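Local coordinates for protein SidF, inhibitor of growth family, member 3 (Legionella pneumophila subsp. pneumophila, PDB 4FYE) that acts as a phosphoinositide phosphatase, probably removing the 3-phosphate from the inositol ring of phosphatidylinositol phosphates, at residues A[7-12]-A[248-253]; A[640-645]-A[658-663]. The protein carries 1 engineered substitution. One frame throughout, in Å; residues are numbered along the deposited sequence.

Contact 1: residues A[7-12]-A[248-253]; sequences ENIETY and RMIAGT
Ile-9 meets two side chains of strand 247-254, Arg-248 and Ile-250. It sits in the first turn of helix 9-16, just after Asn-8 at the N-cap position. Ile-9 and Arg-248 point at each other from facing sides. The isoleucine lies over one face of the guanidinium. Ile-9 CD1 stands 4.0 Å above the plane of the Arg-248 guanidinium, displaced from its centre. The closest approach is from Ile-9 CG1 to Arg-248 NH2, at 3.2 Å. Arg-248 CZ is 3.6 Å from Ile-9 CG1. The extended first torsion of Arg-248 (chi1 175°) sends its chain toward the helix, and the bend at chi2 (80°) drops it aside, so that a guanidinium face meets Ile-9. The second meeting is tip to tip: Ile-9 CD1 and Ile-250 CD1 are 4.0 Å apart. Arg-248 and Ile-250 are alternate residues of the strand, on the same side of it. The guanidinium nitrogens have other partners. NE forms a salt bridge with Asp-265 of the neighbouring strand, and NH1 one with Asp-311. Ile-9 is also tied to Asp-311 by a backbone hydrogen bond. The chemistry is thus divided: carboxylates probably offset the buried positive charge, while Ile-9 gives one guanidinium face an apolar cover.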
loop_
_atom_site.group_PDB
_atom_site.type_symbol
_atom_site.label_atom_id
_atom_site.label_comp_id
_atom_site.label_asym_id
_atom_site.label_seq_id
_atom_site.Cartn_x
_atom_site.Cartn_y
_atom_site.Cartn_z
ATOM N N GLU A 7 -14.221 12.530 9.046
ATOM C CA GLU A 7 -13.552 13.777 9.309
ATOM C C GLU A 7 -12.520 14.017 8.226
ATOM O O GLU A 7 -12.044 13.117 7.571
ATOM C CB GLU A 7 -12.875 13.700 10.687
ATOM C CG GLU A 7 -12.301 14.999 11.227
ATOM C CD GLU A 7 -13.366 16.042 11.515
ATOM O OE1 GLU A 7 -13.579 16.897 10.617
ATOM O OE2 GLU A 7 -13.976 15.994 12.626
ATOM N N ASN A 8 -12.178 15.264 8.055
ATOM C CA ASN A 8 -11.215 15.674 7.088
ATOM C C ASN A 8 -9.864 15.048 7.472
ATOM O O ASN A 8 -9.516 15.035 8.636
ATOM C CB ASN A 8 -11.175 17.189 7.118
ATOM C CG ASN A 8 -10.095 17.743 6.274
ATOM O OD1 ASN A 8 -10.288 17.967 5.081
ATOM N ND2 ASN A 8 -8.934 17.944 6.861
ATOM N N ILE A 9 -9.131 14.509 6.495
ATOM C CA ILE A 9 -7.893 13.807 6.763
ATOM C C ILE A 9 -6.897 14.714 7.519
ATOM O O ILE A 9 -6.333 14.301 8.541
ATOM C CB ILE A 9 -7.310 13.237 5.447
ATOM C CG1 ILE A 9 -6.939 11.753 5.575
ATOM C CG2 ILE A 9 -6.300 14.158 4.734
ATOM C CD1 ILE A 9 -6.186 11.314 6.788
ATOM N N GLU A 10 -6.722 15.957 7.056
ATOM C CA GLU A 10 -5.793 16.837 7.691
ATOM C C GLU A 10 -6.190 17.076 9.133
ATOM O O GLU A 10 -5.305 17.067 10.021
ATOM C CB GLU A 10 -5.642 18.190 6.973
ATOM C CG GLU A 10 -4.472 18.964 7.560
ATOM C CD GLU A 10 -4.282 20.415 7.067
ATOM O OE1 GLU A 10 -3.836 21.280 7.893
ATOM O OE2 GLU A 10 -4.554 20.687 5.864
ATOM N N THR A 11 -7.485 17.296 9.412
ATOM C CA THR A 11 -7.807 17.617 10.801
ATOM C C THR A 11 -7.577 16.358 11.654
ATOM O O THR A 11 -6.938 16.395 12.699
ATOM C CB THR A 11 -9.198 18.260 11.041
ATOM O OG1 THR A 11 -10.116 17.232 11.385
ATOM C CG2 THR A 11 -9.723 19.046 9.839
ATOM N N TYR A 12 -8.050 15.227 11.183
ATOM C CA TYR A 12 -7.676 13.995 11.848
ATOM C C TYR A 12 -6.167 13.778 12.107
ATOM O O TYR A 12 -5.766 13.449 13.228
ATOM C CB TYR A 12 -8.255 12.807 11.140
ATOM C CG TYR A 12 -8.148 11.512 11.900
ATOM C CD1 TYR A 12 -8.480 11.411 13.265
ATOM C CD2 TYR A 12 -7.776 10.368 11.250
ATOM C CE1 TYR A 12 -8.419 10.189 13.947
ATOM C CE2 TYR A 12 -7.733 9.145 11.902
ATOM C CZ TYR A 12 -8.051 9.056 13.240
ATOM O OH TYR A 12 -7.949 7.813 13.837
ATOM N N ARG A 248 -4.104 3.514 5.073
ATOM C CA ARG A 248 -3.943 4.779 4.448
ATOM C C ARG A 248 -2.586 5.239 4.981
ATOM O O ARG A 248 -2.342 5.258 6.207
ATOM C CB ARG A 248 -5.044 5.727 4.939
ATOM C CG ARG A 248 -4.911 7.168 4.438
ATOM C CD ARG A 248 -5.474 7.237 2.968
ATOM N NE ARG A 248 -5.584 8.624 2.614
ATOM C CZ ARG A 248 -6.637 9.373 2.914
ATOM N NH1 ARG A 248 -7.688 8.811 3.493
ATOM N NH2 ARG A 248 -6.633 10.677 2.630
ATOM N N MET A 249 -1.721 5.619 4.068
ATOM C CA MET A 249 -0.372 6.036 4.400
ATOM C C MET A 249 -0.228 7.560 4.207
ATOM O O MET A 249 -0.414 8.084 3.103
ATOM C CB MET A 249 0.610 5.322 3.515
ATOM C CG MET A 249 2.046 5.723 3.734
ATOM S SD MET A 249 3.152 4.417 3.090
ATOM C CE MET A 249 3.233 5.008 1.424
ATOM N N ILE A 250 0.067 8.255 5.297
ATOM C CA ILE A 250 0.243 9.675 5.283
ATOM C C ILE A 250 1.642 10.007 5.828
ATOM O O ILE A 250 2.055 9.469 6.836
ATOM C CB ILE A 250 -0.712 10.301 6.238
ATOM C CG1 ILE A 250 -2.115 9.747 6.029
ATOM C CG2 ILE A 250 -0.646 11.809 6.065
ATOM C CD1 ILE A 250 -2.795 10.321 4.811
ATOM N N ALA A 251 2.341 10.935 5.187
ATOM C CA ALA A 251 3.635 11.379 5.677
ATOM C C ALA A 251 3.640 12.882 5.573
ATOM O O ALA A 251 3.104 13.436 4.626
ATOM C CB ALA A 251 4.742 10.793 4.823
ATOM N N GLY A 252 4.206 13.555 6.551
ATOM C CA GLY A 252 4.373 14.954 6.391
ATOM C C GLY A 252 5.228 15.638 7.419
ATOM O O GLY A 252 6.045 14.964 8.117
ATOM N N THR A 253 5.077 16.982 7.504
ATOM C CA THR A 253 5.785 17.709 8.522
ATOM C C THR A 253 4.832 18.346 9.493
ATOM O O THR A 253 3.729 18.810 9.091
ATOM C CB THR A 253 6.916 18.686 8.033
ATOM O OG1 THR A 253 6.572 20.039 8.223
ATOM C CG2 THR A 253 7.393 18.494 6.693
#

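Contact 2: residues A[640-645]-A[658-663]; sequences YANTKG and QKIVGN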
loop_
_atom_site.group_PDB
_atom_site.type_symbol
_atom_site.label_atom_id
_atom_site.label_comp_id
_atom_site.label_asym_id
_atom_site.label_seq_id
_atom_site.Cartn_x
_atom_site.Cartn_y
_atom_site.Cartn_z
ATOM N N TYR A 640 -3.901 10.642 -8.552
ATOM C CA TYR A 640 -4.562 9.321 -8.415
ATOM C C TYR A 640 -4.398 8.751 -6.997
ATOM O O TYR A 640 -3.611 9.265 -6.204
ATOM C CB TYR A 640 -3.971 8.316 -9.419
ATOM C CG TYR A 640 -4.053 8.788 -10.843
ATOM C CD1 TYR A 640 -4.948 9.793 -11.200
ATOM C CD2 TYR A 640 -3.267 8.216 -11.847
ATOM C CE1 TYR A 640 -5.043 10.260 -12.542
ATOM C CE2 TYR A 640 -3.332 8.673 -13.187
ATOM C CZ TYR A 640 -4.240 9.669 -13.540
ATOM O OH TYR A 640 -4.341 10.115 -14.852
ATOM N N ALA A 641 -5.201 7.750 -6.652
ATOM C CA ALA A 641 -5.007 7.019 -5.446
ATOM C C ALA A 641 -3.982 5.873 -5.727
ATOM O O ALA A 641 -4.309 4.953 -6.469
ATOM C CB ALA A 641 -6.325 6.440 -5.006
ATOM N N ASN A 642 -2.754 5.928 -5.192
ATOM C CA ASN A 642 -1.772 4.845 -5.451
ATOM C C ASN A 642 -1.875 3.648 -4.447
ATOM O O ASN A 642 -1.624 3.807 -3.226
ATOM C CB ASN A 642 -0.339 5.422 -5.556
ATOM C CG ASN A 642 0.753 4.334 -5.486
ATOM O OD1 ASN A 642 1.492 4.261 -4.495
ATOM N ND2 ASN A 642 0.807 3.449 -6.479
ATOM N N THR A 643 -2.313 2.489 -4.948
ATOM C CA THR A 643 -2.322 1.199 -4.190
ATOM C C THR A 643 -1.071 0.366 -4.611
ATOM O O THR A 643 -0.584 0.483 -5.733
ATOM C CB THR A 643 -3.574 0.357 -4.521
ATOM O OG1 THR A 643 -3.633 0.135 -5.966
ATOM C CG2 THR A 643 -4.893 1.123 -4.134
ATOM N N LYS A 644 -0.588 -0.502 -3.723
ATOM C CA LYS A 644 0.687 -1.156 -3.864
ATOM C C LYS A 644 0.772 -2.375 -2.934
ATOM O O LYS A 644 0.159 -2.428 -1.845
ATOM C CB LYS A 644 1.892 -0.206 -3.652
ATOM C CG LYS A 644 1.765 0.656 -2.456
ATOM C CD LYS A 644 2.852 1.735 -2.497
ATOM C CE LYS A 644 2.562 2.875 -1.528
ATOM N NZ LYS A 644 1.341 3.587 -2.042
ATOM N N GLY A 645 1.516 -3.377 -3.415
ATOM C CA GLY A 645 1.198 -4.724 -3.021
ATOM C C GLY A 645 1.989 -5.887 -3.632
ATOM O O GLY A 645 2.554 -5.905 -4.792
ATOM N N GLN A 658 8.430 2.287 1.258
ATOM C CA GLN A 658 9.580 2.961 1.862
ATOM C C GLN A 658 10.278 3.844 0.826
ATOM O O GLN A 658 10.699 4.961 1.119
ATOM C CB GLN A 658 10.610 1.916 2.373
ATOM C CG GLN A 658 12.011 2.500 2.673
ATOM C CD GLN A 658 13.101 1.504 3.257
ATOM O OE1 GLN A 658 14.285 1.899 3.423
ATOM N NE2 GLN A 658 12.745 0.266 3.528
ATOM N N LYS A 659 10.472 3.325 -0.379
ATOM C CA LYS A 659 11.050 4.117 -1.462
ATOM C C LYS A 659 10.152 5.330 -1.786
ATOM O O LYS A 659 10.635 6.454 -1.974
ATOM C CB LYS A 659 11.205 3.182 -2.673
ATOM C CG LYS A 659 12.622 2.893 -3.116
ATOM C CD LYS A 659 13.462 2.135 -2.150
ATOM C CE LYS A 659 14.871 1.851 -2.706
ATOM N NZ LYS A 659 15.985 2.816 -2.321
ATOM N N ILE A 660 8.833 5.166 -1.797
ATOM C CA ILE A 660 7.986 6.288 -2.247
ATOM C C ILE A 660 7.893 7.310 -1.136
ATOM O O ILE A 660 7.964 8.511 -1.403
ATOM C CB ILE A 660 6.566 5.789 -2.555
ATOM C CG1 ILE A 660 6.599 4.917 -3.799
ATOM C CG2 ILE A 660 5.605 6.940 -2.741
ATOM C CD1 ILE A 660 5.507 3.872 -3.795
ATOM N N VAL A 661 7.721 6.859 0.121
ATOM C CA VAL A 661 7.511 7.816 1.182
ATOM C C VAL A 661 8.835 8.541 1.370
ATOM O O VAL A 661 8.838 9.741 1.552
ATOM C CB VAL A 661 7.102 7.208 2.550
ATOM C CG1 VAL A 661 6.438 8.251 3.386
ATOM C CG2 VAL A 661 6.083 6.148 2.384
ATOM N N GLY A 662 9.962 7.825 1.301
ATOM C CA GLY A 662 11.260 8.441 1.599
ATOM C C GLY A 662 11.533 9.482 0.512
ATOM O O GLY A 662 12.066 10.572 0.757
ATOM N N ASN A 663 11.143 9.166 -0.713
ATOM C CA ASN A 663 11.393 10.079 -1.777
ATOM C C ASN A 663 10.497 11.269 -1.668
ATOM O O ASN A 663 10.923 12.387 -1.995
ATOM C CB ASN A 663 11.200 9.427 -3.155
ATOM C CG ASN A 663 11.281 10.447 -4.254
ATOM O OD1 ASN A 663 12.373 10.830 -4.684
ATOM N ND2 ASN A 663 10.135 10.979 -4.640
#
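This is a buried strand-to-helix packing contact within a beta-loop-alpha unit near the centre of the chain. Strand 641-645 runs parallel to strand 353-360 in a mixed sheet, and Asn-642 has a backbone hydrogen bond with Phe-267 of strand 260-268. Helix 652-668 follows it after a short connection. The connection begins with a serine, and an arginine six positions on starts the helix. This matches the CX5R P-loop of cysteine-dependent phosphatases, if the engineered substitution is, as seems probable, serine for the nucleophilic cysteine. The strand would then lead into the phosphate-binding loop and the helix out of it.

One side chain of the helix, Ile-660, spans the gap to the strand. An extended chi2 (151°) carries CD1 to the end of the side chain, where it makes the contact. It meets the methylene part of Lys-644, which passes it at a slant. The distance is 3.6 Å from Ile-660 CD1 to Lys-644 CD and 3.8 Å to Lys-644 CE. Asn-642 faces Ile-660 from the strand, with OD1 4.1 Å from Ile-660 CD1. Ala-632 of helix 626-637 also touches Ile-660.

The polar ends have their own partners. Asn-642 ND2 bonds to Cys-357 O and Thr-359 OG1 on strand 353-360. Lys-644 is bent at chi4 (-67°), which turns its amine aside from the run of the chain. NZ donates to Phe-267 O and Ser-266 OG, as well as to Asn-642 OD1. Lys-644 NZ is modelled 2.5 Å from Asn-642 OD1, a doubtfully short distance, and sits above the carbonyl plane, 39° out of it.

In the fold
The centres of contact 1 and contact 2 are 15 Å apart, and both segments of contact 1 precede those of contact 2 in the chain. Strand 247-254 joins them, because its side chains alternate. Arg-248 and Ile-250 serve contact 1, while Met-249 and Ala-251 pack on helix 652-668 of contact 2. Met-249 CE lies 3.7 Å from Lys-644 CE, and Ala-251 CB lies 3.4 Å from Val-661 CG1. Strand 260-268 borders both, with Asp-265 at contact 1 and Phe-267 at contact 2. The six-stranded sheet is therefore packed between helix 9-16 and the unit that probably carries the phosphate-binding loop.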